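Local atomic coordinates of NADPH Quinone Oxidoreductase (Streptococcus mutans, PDB entry 4F8Y), a protein that probably catalyses the FAD-dependent reduction of quinones such as menadione by NADPH, in the manner of flavodoxin-like quinone oxidoreductases. Residues A122-T127 with S156-T161; I3-T8 with I78-I83; T161-I166 with H179-I184. All blocks are in the same frame, centred on the assembly; numbering follows the deposited sequence.

Contact 1 of 3, residues A122-T127 with S156-T161. With FAD (flavin-adenine dinucleotide), chain E.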
loop_
_atom_site.group_PDB
_atom_site.type_symbol
_atom_site.label_atom_id
_atom_site.label_comp_id
_atom_site.label_asym_id
_atom_site.label_seq_id
_atom_site.Cartn_x
_atom_site.Cartn_y
_atom_site.Cartn_z
ATOM N N ALA A 122 -5.257 -18.485 -1.824
ATOM C CA ALA A 122 -4.339 -17.563 -2.482
ATOM C C ALA A 122 -2.876 -17.923 -2.296
ATOM O O ALA A 122 -2.507 -18.658 -1.387
ATOM C CB ALA A 122 -4.592 -16.122 -2.015
ATOM N N TRP A 123 -2.049 -17.384 -3.179
ATOM C CA TRP A 123 -0.611 -17.526 -3.093
ATOM C C TRP A 123 -0.063 -16.139 -3.347
ATOM O O TRP A 123 -0.447 -15.484 -4.314
ATOM C CB TRP A 123 -0.124 -18.507 -4.161
ATOM C CG TRP A 123 1.346 -18.827 -4.141
ATOM C CD1 TRP A 123 2.210 -18.699 -3.091
ATOM C CD2 TRP A 123 2.107 -19.381 -5.220
ATOM N NE1 TRP A 123 3.470 -19.113 -3.462
ATOM C CE2 TRP A 123 3.429 -19.540 -4.764
ATOM C CE3 TRP A 123 1.797 -19.752 -6.537
ATOM C CZ2 TRP A 123 4.439 -20.058 -5.574
ATOM C CZ3 TRP A 123 2.796 -20.256 -7.337
ATOM C CH2 TRP A 123 4.102 -20.406 -6.854
ATOM N N ILE A 124 0.796 -15.669 -2.453
ATOM C CA ILE A 124 1.438 -14.380 -2.629
ATOM C C ILE A 124 2.916 -14.624 -2.901
ATOM O O ILE A 124 3.600 -15.283 -2.112
ATOM C CB ILE A 124 1.276 -13.487 -1.387
ATOM C CG1 ILE A 124 -0.201 -13.178 -1.139
ATOM C CG2 ILE A 124 2.094 -12.218 -1.546
ATOM C CD1 ILE A 124 -0.504 -12.731 0.266
ATOM N N ILE A 125 3.396 -14.124 -4.036
ATOM C CA ILE A 125 4.814 -14.220 -4.369
ATOM C C ILE A 125 5.475 -12.840 -4.335
ATOM O O ILE A 125 5.154 -11.964 -5.136
ATOM C CB ILE A 125 5.068 -14.913 -5.731
ATOM C CG1 ILE A 125 4.276 -16.217 -5.826
ATOM C CG2 ILE A 125 6.553 -15.209 -5.897
ATOM C CD1 ILE A 125 4.171 -16.759 -7.233
ATOM N N THR A 126 6.394 -12.669 -3.391
ATOM C CA THR A 126 7.057 -11.391 -3.181
ATOM C C THR A 126 8.542 -11.451 -3.537
ATOM O O THR A 126 9.181 -12.501 -3.438
ATOM C CB THR A 126 6.926 -10.904 -1.708
ATOM O OG1 THR A 126 6.890 -12.032 -0.830
ATOM C CG2 THR A 126 5.664 -10.105 -1.504
ATOM N N THR A 127 9.072 -10.308 -3.957
ATOM C CA THR A 127 10.505 -10.118 -4.128
ATOM C C THR A 127 10.944 -8.892 -3.304
ATOM O O THR A 127 10.198 -7.928 -3.171
ATOM C CB THR A 127 10.877 -9.964 -5.630
ATOM O OG1 THR A 127 10.161 -8.864 -6.212
ATOM C CG2 THR A 127 10.527 -11.228 -6.388
ATOM N N SER A 156 -8.687 -18.395 2.210
ATOM C CA SER A 156 -7.857 -19.310 2.986
ATOM C C SER A 156 -7.800 -20.690 2.332
ATOM O O SER A 156 -8.783 -21.147 1.747
ATOM C CB SER A 156 -8.393 -19.431 4.417
ATOM O OG SER A 156 -7.685 -20.417 5.150
ATOM N N PRO A 157 -6.640 -21.355 2.422
ATOM C CA PRO A 157 -5.436 -20.810 3.057
ATOM C C PRO A 157 -4.807 -19.693 2.229
ATOM O O PRO A 157 -5.297 -19.350 1.145
ATOM C CB PRO A 157 -4.489 -22.011 3.090
ATOM C CG PRO A 157 -4.932 -22.879 1.986
ATOM C CD PRO A 157 -6.420 -22.713 1.897
ATOM N N VAL A 158 -3.730 -19.124 2.757
ATOM C CA VAL A 158 -2.927 -18.148 2.036
ATOM C C VAL A 158 -1.464 -18.549 2.224
ATOM O O VAL A 158 -0.971 -18.604 3.352
ATOM C CB VAL A 158 -3.160 -16.699 2.551
ATOM C CG1 VAL A 158 -2.175 -15.722 1.905
ATOM C CG2 VAL A 158 -4.597 -16.256 2.304
ATOM N N LYS A 159 -0.791 -18.860 1.116
ATOM C CA LYS A 159 0.632 -19.186 1.111
ATOM C C LYS A 159 1.426 -17.912 0.829
ATOM O O LYS A 159 1.120 -17.179 -0.112
ATOM C CB LYS A 159 0.912 -20.243 0.033
ATOM C CG LYS A 159 2.343 -20.773 -0.046
ATOM C CD LYS A 159 2.429 -21.937 -1.046
ATOM C CE LYS A 159 3.859 -22.363 -1.300
ATOM N NZ LYS A 159 4.549 -22.794 -0.050
ATOM N N LEU A 160 2.429 -17.638 1.658
ATOM C CA LEU A 160 3.297 -16.485 1.447
ATOM C C LEU A 160 4.705 -16.948 1.076
ATOM O O LEU A 160 5.408 -17.561 1.879
ATOM C CB LEU A 160 3.311 -15.570 2.678
ATOM C CG LEU A 160 4.251 -14.362 2.658
ATOM C CD1 LEU A 160 4.158 -13.612 1.347
ATOM C CD2 LEU A 160 3.959 -13.427 3.835
ATOM N N THR A 161 5.095 -16.655 -0.157
ATOM C CA THR A 161 6.377 -17.071 -0.695
ATOM C C THR A 161 7.265 -15.850 -0.932
ATOM O O THR A 161 7.026 -15.053 -1.846
ATOM C CB THR A 161 6.188 -17.884 -2.003
ATOM O OG1 THR A 161 5.537 -19.124 -1.700
ATOM C CG2 THR A 161 7.533 -18.174 -2.679
HETATM P PA FAD E . 14.695 -6.361 -11.532
HETATM O O1A FAD E . 15.456 -4.923 -11.290
HETATM O O2A FAD E . 13.824 -6.273 -12.700
HETATM O O5B FAD E . 15.797 -7.550 -11.728
HETATM C C5B FAD E . 16.586 -7.917 -10.628
HETATM C C4B FAD E . 17.727 -8.853 -10.992
HETATM O O4B FAD E . 17.348 -10.151 -11.561
HETATM C C3B FAD E . 18.748 -8.303 -12.069
HETATM O O3B FAD E . 20.116 -8.304 -11.780
HETATM C C2B FAD E . 18.265 -8.958 -13.349
HETATM O O2B FAD E . 19.071 -8.835 -14.489
HETATM C C1B FAD E . 17.944 -10.299 -12.817
HETATM N N9A FAD E . 17.141 -11.152 -13.689
HETATM C C8A FAD E . 16.176 -10.784 -14.537
HETATM N N7A FAD E . 15.673 -11.926 -15.136
HETATM C C5A FAD E . 16.357 -13.006 -14.627
HETATM C C6A FAD E . 16.268 -14.355 -14.867
HETATM N N6A FAD E . 15.299 -14.859 -15.828
HETATM N N1A FAD E . 17.076 -15.207 -14.224
HETATM C C2A FAD E . 17.986 -14.746 -13.332
HETATM N N3A FAD E . 18.071 -13.408 -13.096
HETATM C C4A FAD E . 17.258 -12.549 -13.742
HETATM N N1 FAD E . 13.228 -3.936 -1.129
HETATM C C2 FAD E . 13.561 -4.043 0.366
HETATM O O2 FAD E . 13.886 -5.315 0.824
HETATM N N3 FAD E . 12.490 -3.321 1.227
HETATM C C4 FAD E . 11.865 -1.931 0.775
HETATM O O4 FAD E . 10.655 -1.644 1.393
HETATM C C4X FAD E . 11.800 -1.750 -0.758
HETATM N N5 FAD E . 11.217 -0.557 -1.365
HETATM C C5X FAD E . 11.366 -0.272 -2.779
HETATM C C6 FAD E . 10.684 0.860 -3.289
HETATM C C7 FAD E . 10.787 1.163 -4.617
HETATM C C7M FAD E . 10.043 2.373 -5.175
HETATM C C8 FAD E . 11.537 0.385 -5.430
HETATM C C8M FAD E . 11.651 0.715 -6.915
HETATM C C9 FAD E . 12.196 -0.708 -4.931
HETATM C C9A FAD E . 12.096 -1.026 -3.560
HETATM N N10 FAD E . 12.795 -2.192 -3.067
HETATM C C10 FAD E . 12.719 -2.608 -1.660
HETATM C "C1'" FAD E . 13.443 -3.094 -3.994
HETATM C "C2'" FAD E . 12.555 -4.122 -4.692
HETATM O "O2'" FAD E . 11.783 -4.944 -3.851
HETATM C "C3'" FAD E . 13.304 -4.873 -5.774
HETATM O "O3'" FAD E . 13.885 -4.034 -6.729
HETATM C "C4'" FAD E . 12.414 -5.928 -6.401
HETATM O "O4'" FAD E . 11.697 -6.693 -5.486
HETATM C "C5'" FAD E . 13.132 -6.802 -7.403
HETATM O "O5'" FAD E . 12.262 -7.366 -8.324
HETATM P P FAD E . 12.298 -6.697 -9.820
HETATM O O1P FAD E . 11.325 -7.580 -10.810
HETATM O O2P FAD E . 11.879 -5.299 -9.748
HETATM O O3P FAD E . 13.912 -6.785 -10.149
#
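The indole N-H of Trp123 donates to the hydroxyl of Thr161, with NE1 2.7 Å from OG1. The bond is nearly straight, 172° at the hydrogen, and OG1 sits in the ring plane. It fixes the rotation of the indole and gives its buried N-H a partner. CG of Trp123 is anti to the backbone N (chi1 -176°), and this swings the pyrrole edge across to the next strand.

The backbones run parallel and pair from Ala122 opposite Val158 to Ile125 opposite Thr161. Ala122 N donates to Pro157 O and Lys159 N to Ala122 O. Ile124 then bonds both ways, from its N to Lys159 O at 2.8 Å and from Thr161 N to its O at 2.8 Å. Thr126 N adds a bond to Thr161 O at 2.9 Å, and the pairing goes on to Leu163. The peptide bond before Pro157 is cis.

The aliphatic chain of Lys159 passes beside CD1 and NE1 of Trp123, off the plane on the side away from Ile125, with CG 3.7 Å from CD1. Ile125 of the same strand as the indole lays CG1 over the centre of its other face. On the other face of the sheet, Ile124 touches two neighbours by different branches. Its CD1 meets Val158 CG1 at 3.8 Å, and its CG2 meets Leu160 CD1 at 3.8 Å.

Beyond the pairing, Thr127 OG1 is hydrogen-bonded to the ribityl O4' of FAD at 2.8 Å, and either could be the donor. Asn16 also bonds this hydroxyl.

The two strands belong to a beta-alpha-beta unit whose helix 143-150 covers Ala122, Ile124 and Val158. Helix 171-186 packs on Trp123, Lys159 and Thr161 through Ile184, while strand 76-82 continues the sheet beyond 122-127.

Contact 2 of 3, residues I3-T8 with I78-I83. With FAD (flavin-adenine dinucleotide), chain E.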
loop_
_atom_site.group_PDB
_atom_site.type_symbol
_atom_site.label_atom_id
_atom_site.label_comp_id
_atom_site.label_asym_id
_atom_site.label_seq_id
_atom_site.Cartn_x
_atom_site.Cartn_y
_atom_site.Cartn_z
ATOM N N ILE A 3 -8.077 -19.922 -11.763
ATOM C CA ILE A 3 -6.954 -19.237 -11.130
ATOM C C ILE A 3 -6.773 -17.838 -11.693
ATOM O O ILE A 3 -6.572 -17.669 -12.895
ATOM C CB ILE A 3 -5.628 -20.022 -11.294
ATOM C CG1 ILE A 3 -5.776 -21.441 -10.730
ATOM C CG2 ILE A 3 -4.475 -19.283 -10.633
ATOM C CD1 ILE A 3 -4.466 -22.146 -10.457
ATOM N N LEU A 4 -6.850 -16.834 -10.827
ATOM C CA LEU A 4 -6.563 -15.472 -11.247
ATOM C C LEU A 4 -5.194 -15.051 -10.713
ATOM O O LEU A 4 -4.986 -14.985 -9.500
ATOM C CB LEU A 4 -7.660 -14.509 -10.773
ATOM C CG LEU A 4 -7.462 -13.017 -11.074
ATOM C CD1 LEU A 4 -7.809 -12.680 -12.516
ATOM C CD2 LEU A 4 -8.273 -12.162 -10.117
ATOM N N ILE A 5 -4.257 -14.796 -11.622
ATOM C CA ILE A 5 -2.961 -14.239 -11.250
ATOM C C ILE A 5 -3.075 -12.725 -11.348
ATOM O O ILE A 5 -3.327 -12.195 -12.431
ATOM C CB ILE A 5 -1.816 -14.695 -12.205
ATOM C CG1 ILE A 5 -1.715 -16.224 -12.288
ATOM C CG2 ILE A 5 -0.475 -14.089 -11.775
ATOM C CD1 ILE A 5 -1.115 -16.726 -13.593
ATOM N N VAL A 6 -2.910 -12.025 -10.230
ATOM C CA VAL A 6 -2.813 -10.566 -10.262
ATOM C C VAL A 6 -1.331 -10.177 -10.228
ATOM O O VAL A 6 -0.641 -10.423 -9.241
ATOM C CB VAL A 6 -3.587 -9.900 -9.105
ATOM C CG1 VAL A 6 -3.583 -8.392 -9.264
ATOM C CG2 VAL A 6 -5.010 -10.418 -9.063
ATOM N N TYR A 7 -0.856 -9.582 -11.320
ATOM C CA TYR A 7 0.569 -9.315 -11.519
ATOM C C TYR A 7 0.872 -7.806 -11.533
ATOM O O TYR A 7 0.178 -7.013 -12.185
ATOM C CB TYR A 7 1.049 -10.005 -12.807
ATOM C CG TYR A 7 2.344 -9.471 -13.390
ATOM C CD1 TYR A 7 3.576 -9.931 -12.941
ATOM C CD2 TYR A 7 2.330 -8.517 -14.406
ATOM C CE1 TYR A 7 4.764 -9.447 -13.482
ATOM C CE2 TYR A 7 3.506 -8.025 -14.946
ATOM C CZ TYR A 7 4.719 -8.497 -14.483
ATOM O OH TYR A 7 5.890 -8.007 -15.017
ATOM N N THR A 8 1.917 -7.423 -10.808
ATOM C CA THR A 8 2.208 -6.022 -10.563
ATOM C C THR A 8 3.687 -5.724 -10.780
ATOM O O THR A 8 4.515 -5.992 -9.912
ATOM C CB THR A 8 1.818 -5.621 -9.114
ATOM O OG1 THR A 8 0.434 -5.921 -8.883
ATOM C CG2 THR A 8 2.055 -4.127 -8.871
ATOM N N ILE A 78 -3.302 -15.805 -7.361
ATOM C CA ILE A 78 -1.866 -15.714 -7.147
ATOM C C ILE A 78 -1.466 -14.246 -7.270
ATOM O O ILE A 78 -1.703 -13.631 -8.306
ATOM C CB ILE A 78 -1.078 -16.573 -8.165
ATOM C CG1 ILE A 78 -1.583 -18.024 -8.142
ATOM C CG2 ILE A 78 0.410 -16.490 -7.879
ATOM C CD1 ILE A 78 -1.050 -18.906 -9.280
ATOM N N PHE A 79 -0.898 -13.678 -6.210
ATOM C CA PHE A 79 -0.411 -12.299 -6.254
ATOM C C PHE A 79 1.108 -12.258 -6.461
ATOM O O PHE A 79 1.861 -12.829 -5.673
ATOM C CB PHE A 79 -0.785 -11.541 -4.980
ATOM C CG PHE A 79 -2.268 -11.322 -4.807
ATOM C CD1 PHE A 79 -2.883 -10.185 -5.313
ATOM C CD2 PHE A 79 -3.045 -12.248 -4.135
ATOM C CE1 PHE A 79 -4.252 -9.980 -5.146
ATOM C CE2 PHE A 79 -4.415 -12.049 -3.969
ATOM C CZ PHE A 79 -5.012 -10.914 -4.474
ATOM N N ILE A 80 1.546 -11.586 -7.526
ATOM C CA ILE A 80 2.976 -11.426 -7.810
ATOM C C ILE A 80 3.380 -9.950 -7.802
ATOM O O ILE A 80 2.907 -9.171 -8.630
ATOM C CB ILE A 80 3.355 -12.035 -9.189
ATOM C CG1 ILE A 80 3.032 -13.531 -9.230
ATOM C CG2 ILE A 80 4.840 -11.777 -9.507
ATOM C CD1 ILE A 80 3.149 -14.135 -10.611
ATOM N N PHE A 81 4.265 -9.563 -6.885
ATOM C CA PHE A 81 4.700 -8.164 -6.806
ATOM C C PHE A 81 6.040 -7.943 -6.093
ATOM O O PHE A 81 6.416 -8.737 -5.222
ATOM C CB PHE A 81 3.602 -7.282 -6.168
ATOM C CG PHE A 81 3.216 -7.684 -4.764
ATOM C CD1 PHE A 81 3.878 -7.159 -3.668
ATOM C CD2 PHE A 81 2.172 -8.569 -4.544
ATOM C CE1 PHE A 81 3.514 -7.527 -2.376
ATOM C CE2 PHE A 81 1.802 -8.934 -3.257
ATOM C CZ PHE A 81 2.476 -8.415 -2.172
ATOM N N PRO A 82 6.761 -6.859 -6.465
ATOM C CA PRO A 82 7.933 -6.428 -5.690
ATOM C C PRO A 82 7.480 -5.714 -4.426
ATOM O O PRO A 82 6.446 -5.042 -4.441
ATOM C CB PRO A 82 8.627 -5.400 -6.599
ATOM C CG PRO A 82 7.720 -5.153 -7.754
ATOM C CD PRO A 82 6.443 -5.924 -7.560
ATOM N N ILE A 83 8.241 -5.857 -3.350
ATOM C CA ILE A 83 8.025 -5.044 -2.168
ATOM C C ILE A 83 8.499 -3.615 -2.451
ATOM O O ILE A 83 9.673 -3.405 -2.769
ATOM C CB ILE A 83 8.786 -5.606 -0.951
ATOM C CG1 ILE A 83 8.154 -6.921 -0.497
ATOM C CG2 ILE A 83 8.781 -4.608 0.198
ATOM C CD1 ILE A 83 6.660 -6.825 -0.258
HETATM P PA FAD E . 14.695 -6.361 -11.532
HETATM O O1A FAD E . 15.456 -4.923 -11.290
HETATM O O2A FAD E . 13.824 -6.273 -12.700
HETATM O O5B FAD E . 15.797 -7.550 -11.728
HETATM C C5B FAD E . 16.586 -7.917 -10.628
HETATM C C4B FAD E . 17.727 -8.853 -10.992
HETATM O O4B FAD E . 17.348 -10.151 -11.561
HETATM C C3B FAD E . 18.748 -8.303 -12.069
HETATM O O3B FAD E . 20.116 -8.304 -11.780
HETATM C C2B FAD E . 18.265 -8.958 -13.349
HETATM O O2B FAD E . 19.071 -8.835 -14.489
HETATM C C1B FAD E . 17.944 -10.299 -12.817
HETATM N N9A FAD E . 17.141 -11.152 -13.689
HETATM C C8A FAD E . 16.176 -10.784 -14.537
HETATM N N7A FAD E . 15.673 -11.926 -15.136
HETATM C C5A FAD E . 16.357 -13.006 -14.627
HETATM C C6A FAD E . 16.268 -14.355 -14.867
HETATM N N6A FAD E . 15.299 -14.859 -15.828
HETATM N N1A FAD E . 17.076 -15.207 -14.224
HETATM C C2A FAD E . 17.986 -14.746 -13.332
HETATM N N3A FAD E . 18.071 -13.408 -13.096
HETATM C C4A FAD E . 17.258 -12.549 -13.742
HETATM N N1 FAD E . 13.228 -3.936 -1.129
HETATM C C2 FAD E . 13.561 -4.043 0.366
HETATM O O2 FAD E . 13.886 -5.315 0.824
HETATM N N3 FAD E . 12.490 -3.321 1.227
HETATM C C4 FAD E . 11.865 -1.931 0.775
HETATM O O4 FAD E . 10.655 -1.644 1.393
HETATM C C4X FAD E . 11.800 -1.750 -0.758
HETATM N N5 FAD E . 11.217 -0.557 -1.365
HETATM C C5X FAD E . 11.366 -0.272 -2.779
HETATM C C6 FAD E . 10.684 0.860 -3.289
HETATM C C7 FAD E . 10.787 1.163 -4.617
HETATM C C7M FAD E . 10.043 2.373 -5.175
HETATM C C8 FAD E . 11.537 0.385 -5.430
HETATM C C8M FAD E . 11.651 0.715 -6.915
HETATM C C9 FAD E . 12.196 -0.708 -4.931
HETATM C C9A FAD E . 12.096 -1.026 -3.560
HETATM N N10 FAD E . 12.795 -2.192 -3.067
HETATM C C10 FAD E . 12.719 -2.608 -1.660
HETATM C "C1'" FAD E . 13.443 -3.094 -3.994
HETATM C "C2'" FAD E . 12.555 -4.122 -4.692
HETATM O "O2'" FAD E . 11.783 -4.944 -3.851
HETATM C "C3'" FAD E . 13.304 -4.873 -5.774
HETATM O "O3'" FAD E . 13.885 -4.034 -6.729
HETATM C "C4'" FAD E . 12.414 -5.928 -6.401
HETATM O "O4'" FAD E . 11.697 -6.693 -5.486
HETATM C "C5'" FAD E . 13.132 -6.802 -7.403
HETATM O "O5'" FAD E . 12.262 -7.366 -8.324
HETATM P P FAD E . 12.298 -6.697 -9.820
HETATM O O1P FAD E . 11.325 -7.580 -10.810
HETATM O O2P FAD E . 11.879 -5.299 -9.748
HETATM O O3P FAD E . 13.912 -6.785 -10.149
HETATM O O HOH W 1 0.415 -8.344 -7.802
#
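Ile5 and Ile78 share one rotamer, with CG1 beside the backbone N and anti to the carbonyl carbon (chi1 -56° and -54°). Their side chains therefore lie alongside each other and point the same way, with Ile5 CG1 4.1 Å from Ile78 CD1. The other branch of Ile5, CG2, is anti to the backbone N and meets Ile80 CD1 at 3.8 Å. Ile78 CD1 also reaches back to Ile3 CG2 at 3.7 Å. A row of isoleucine branches thus joins the strands on this face. Tyr7 extends the row, its ring edge turned to Ile80 CG2.

On the opposite face, the Phe79 ring lies beside Val6. CD1 of the ring comes within 3.9 Å of Val6 CB. Further along, the CB atoms of Thr8 and Phe81 meet at 3.8 Å.

The backbones are parallel. Ile78 N donates to Leu4 O, Val6 N to Ile78 O, Ile80 N to Val6 O and Thr8 N to Ile80 O. A water sits near the end of strand 2-7. It donates to Val6 O and Ile80 O, and accepts from Thr8 OG1 at 2.7 Å. Both carbonyl oxygens also take backbone N-H groups, so each has two donors. Thr8 O is buried and has no hydrogen-bond partner in the model, although Pro82 CD lies close by.

Helix 15-26 covers the isoleucine face and helix 90-99 the Val6 face. Ile83 O accepts from O2' of the FAD ribityl chain at 2.8 Å, and Pro82 CB packs against the same chain. Neighbouring parallel strands sandwiched between helices, with the cofactor at their C-terminal ends, are characteristic of the flavodoxin-like fold and its flavin site.

Contact 3 of 3, residues T161-I166 with H179-I184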
loop_
_atom_site.group_PDB
_atom_site.type_symbol
_atom_site.label_atom_id
_atom_site.label_comp_id
_atom_site.label_asym_id
_atom_site.label_seq_id
_atom_site.Cartn_x
_atom_site.Cartn_y
_atom_site.Cartn_z
ATOM N N THR A 161 5.095 -16.655 -0.157
ATOM C CA THR A 161 6.377 -17.071 -0.695
ATOM C C THR A 161 7.265 -15.850 -0.932
ATOM O O THR A 161 7.026 -15.053 -1.846
ATOM C CB THR A 161 6.188 -17.884 -2.003
ATOM O OG1 THR A 161 5.537 -19.124 -1.700
ATOM C CG2 THR A 161 7.533 -18.174 -2.679
ATOM N N GLU A 162 8.290 -15.712 -0.095
ATOM C CA GLU A 162 9.183 -14.559 -0.135
ATOM C C GLU A 162 10.529 -14.915 -0.766
ATOM O O GLU A 162 11.239 -15.790 -0.277
ATOM C CB GLU A 162 9.388 -14.010 1.278
ATOM C CG GLU A 162 8.124 -14.063 2.102
ATOM C CD GLU A 162 8.344 -13.713 3.549
ATOM O OE1 GLU A 162 8.742 -12.562 3.823
ATOM O OE2 GLU A 162 8.095 -14.577 4.418
ATOM N N LEU A 163 10.859 -14.233 -1.858
ATOM C CA LEU A 163 12.155 -14.375 -2.509
ATOM C C LEU A 163 13.041 -13.217 -2.046
ATOM O O LEU A 163 12.933 -12.088 -2.545
ATOM C CB LEU A 163 12.000 -14.394 -4.038
ATOM C CG LEU A 163 10.917 -15.317 -4.629
ATOM C CD1 LEU A 163 11.008 -15.395 -6.149
ATOM C CD2 LEU A 163 10.974 -16.705 -4.015
ATOM N N THR A 164 13.906 -13.514 -1.078
ATOM C CA THR A 164 14.649 -12.498 -0.336
ATOM C C THR A 164 16.029 -12.194 -0.943
ATOM O O THR A 164 16.473 -12.874 -1.877
ATOM C CB THR A 164 14.777 -12.895 1.157
ATOM O OG1 THR A 164 15.612 -14.050 1.282
ATOM C CG2 THR A 164 13.407 -13.212 1.748
ATOM N N SER A 165 16.693 -11.168 -0.408
ATOM C CA SER A 165 17.989 -10.708 -0.916
ATOM C C SER A 165 18.037 -10.917 -2.422
ATOM O O SER A 165 18.987 -11.499 -2.953
ATOM C CB SER A 165 19.136 -11.455 -0.232
ATOM O OG SER A 165 18.987 -11.423 1.172
ATOM N N ILE A 166 16.993 -10.433 -3.095
ATOM C CA ILE A 166 16.710 -10.818 -4.470
ATOM C C ILE A 166 17.711 -10.208 -5.435
ATOM O O ILE A 166 18.071 -10.825 -6.441
ATOM C CB ILE A 166 15.250 -10.467 -4.882
ATOM C CG1 ILE A 166 14.809 -11.330 -6.063
ATOM C CG2 ILE A 166 15.098 -8.984 -5.199
ATOM C CD1 ILE A 166 15.095 -12.795 -5.877
ATOM N N HIS A 179 13.165 -21.925 -10.143
ATOM C CA HIS A 179 12.858 -23.355 -10.069
ATOM C C HIS A 179 11.908 -23.672 -8.911
ATOM O O HIS A 179 10.993 -24.495 -9.052
ATOM C CB HIS A 179 14.140 -24.189 -9.928
ATOM C CG HIS A 179 15.139 -23.956 -11.018
ATOM N ND1 HIS A 179 14.824 -23.300 -12.188
ATOM C CD2 HIS A 179 16.440 -24.315 -11.124
ATOM C CE1 HIS A 179 15.892 -23.255 -12.966
ATOM N NE2 HIS A 179 16.886 -23.864 -12.343
ATOM N N LYS A 180 12.141 -23.022 -7.770
ATOM C CA LYS A 180 11.266 -23.165 -6.605
ATOM C C LYS A 180 9.820 -22.690 -6.891
ATOM O O LYS A 180 8.855 -23.363 -6.521
ATOM C CB LYS A 180 11.864 -22.447 -5.386
ATOM C CG LYS A 180 11.155 -22.753 -4.058
ATOM C CD LYS A 180 11.826 -22.075 -2.848
ATOM C CE LYS A 180 11.451 -20.605 -2.713
ATOM N NZ LYS A 180 11.809 -20.012 -1.380
ATOM N N VAL A 181 9.679 -21.538 -7.549
ATOM C CA VAL A 181 8.368 -21.047 -7.997
ATOM C C VAL A 181 7.691 -22.050 -8.944
ATOM O O VAL A 181 6.527 -22.409 -8.764
ATOM C CB VAL A 181 8.464 -19.662 -8.711
ATOM C CG1 VAL A 181 7.208 -19.389 -9.524
ATOM C CG2 VAL A 181 8.677 -18.541 -7.711
ATOM N N ALA A 182 8.429 -22.502 -9.953
ATOM C CA ALA A 182 7.900 -23.468 -10.908
ATOM C C ALA A 182 7.402 -24.743 -10.216
ATOM O O ALA A 182 6.322 -25.254 -10.527
ATOM C CB ALA A 182 8.952 -23.796 -11.967
ATOM N N GLN A 183 8.182 -25.255 -9.271
ATOM C CA GLN A 183 7.794 -26.485 -8.589
ATOM C C GLN A 183 6.571 -26.329 -7.673
ATOM O O GLN A 183 5.727 -27.220 -7.613
ATOM C CB GLN A 183 8.980 -27.098 -7.848
ATOM C CG GLN A 183 10.070 -27.567 -8.794
ATOM C CD GLN A 183 11.054 -28.507 -8.137
ATOM O OE1 GLN A 183 10.668 -29.530 -7.553
ATOM N NE2 GLN A 183 12.341 -28.175 -8.235
ATOM N N ILE A 184 6.467 -25.210 -6.963
ATOM C CA ILE A 184 5.271 -24.968 -6.160
ATOM C C ILE A 184 4.055 -24.886 -7.078
ATOM O O ILE A 184 3.004 -25.458 -6.788
ATOM C CB ILE A 184 5.382 -23.676 -5.327
ATOM C CG1 ILE A 184 6.519 -23.803 -4.312
ATOM C CG2 ILE A 184 4.059 -23.374 -4.629
ATOM C CD1 ILE A 184 6.894 -22.504 -3.664
#
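Leu163 makes two of the contacts between the end of strand 155-163 and helix 171-186. Its CD1 methyl meets Val181 CG2 at 4.2 Å. Its CD2 methyl lies 4.1 Å from Lys180 CE. The two chains run past one another from opposite sides, and the lysine touches the leucine by its aliphatic part. A bend in the Lys180 chain (chi3 80°) precedes CE, the atom that makes this touch.

A third touch is made by Thr161 and Ile184, which approach tip to tip, OG1 to CD1, at 4.1 Å. Ile184 extends its chain toward the strand, with CG1 anti to its carbonyl carbon (chi1 -64°). The Thr161 hydroxyl has its polar partner elsewhere, in the indole of Trp123, so Ile184 meets it by packing. Lys180 NZ comes no nearer than 4.4 Å to Glu162 O, too far for a hydrogen bond.

The contact is light and mainly apolar, with 186 Å² buried in all. It joins an outermost strand of the parallel sheet to the helix that follows it in the chain. The two run nearly antiparallel, at 164°, with 10.9 Å between the axes of the short segments. Such packing of a helix on the sheet belongs to the three-layer alpha-beta-alpha build of the flavodoxin-like fold.

Lys180, Val181 and Ile184 stand at positions i, i+1 and i+4 of the helix, so one side of it meets the strand. Within this stretch Ile184 N bonds to Lys180 O, and Gln183 N to His179 O.

Farther out, helix 15-26 adjoins both partners, through Ile19 at Leu163 and Val23 at Val181. Leu177, from the preceding turns of helix 171-186, also touches Leu163. Past the strand end, Ile166 touches the bound FAD and is held by a backbone bond to His128.

From the N terminus, contact 2 comes first. It pairs strand 2-7 with strand 76-82 and closes a long loop that includes helix 15-26 and edge strand 32-37. Contact 1 follows, joining strand 120-127 to strand 155-163 around helix 143-150. Contact 3 then closes a short loop back from helix 171-186. The three follow in series and neither nest nor cross. Contacts 1 and 3 share Thr161. Contacts 1 and 2 meet where 122-127 pairs with 78-83, so four neighbouring strands become continuous. Contacts 2 and 3 do not touch, their nearest atoms being about 7 Å apart. Contacts 1 and 2 both reach FAD, and Ile166 of contact 3 touches it too.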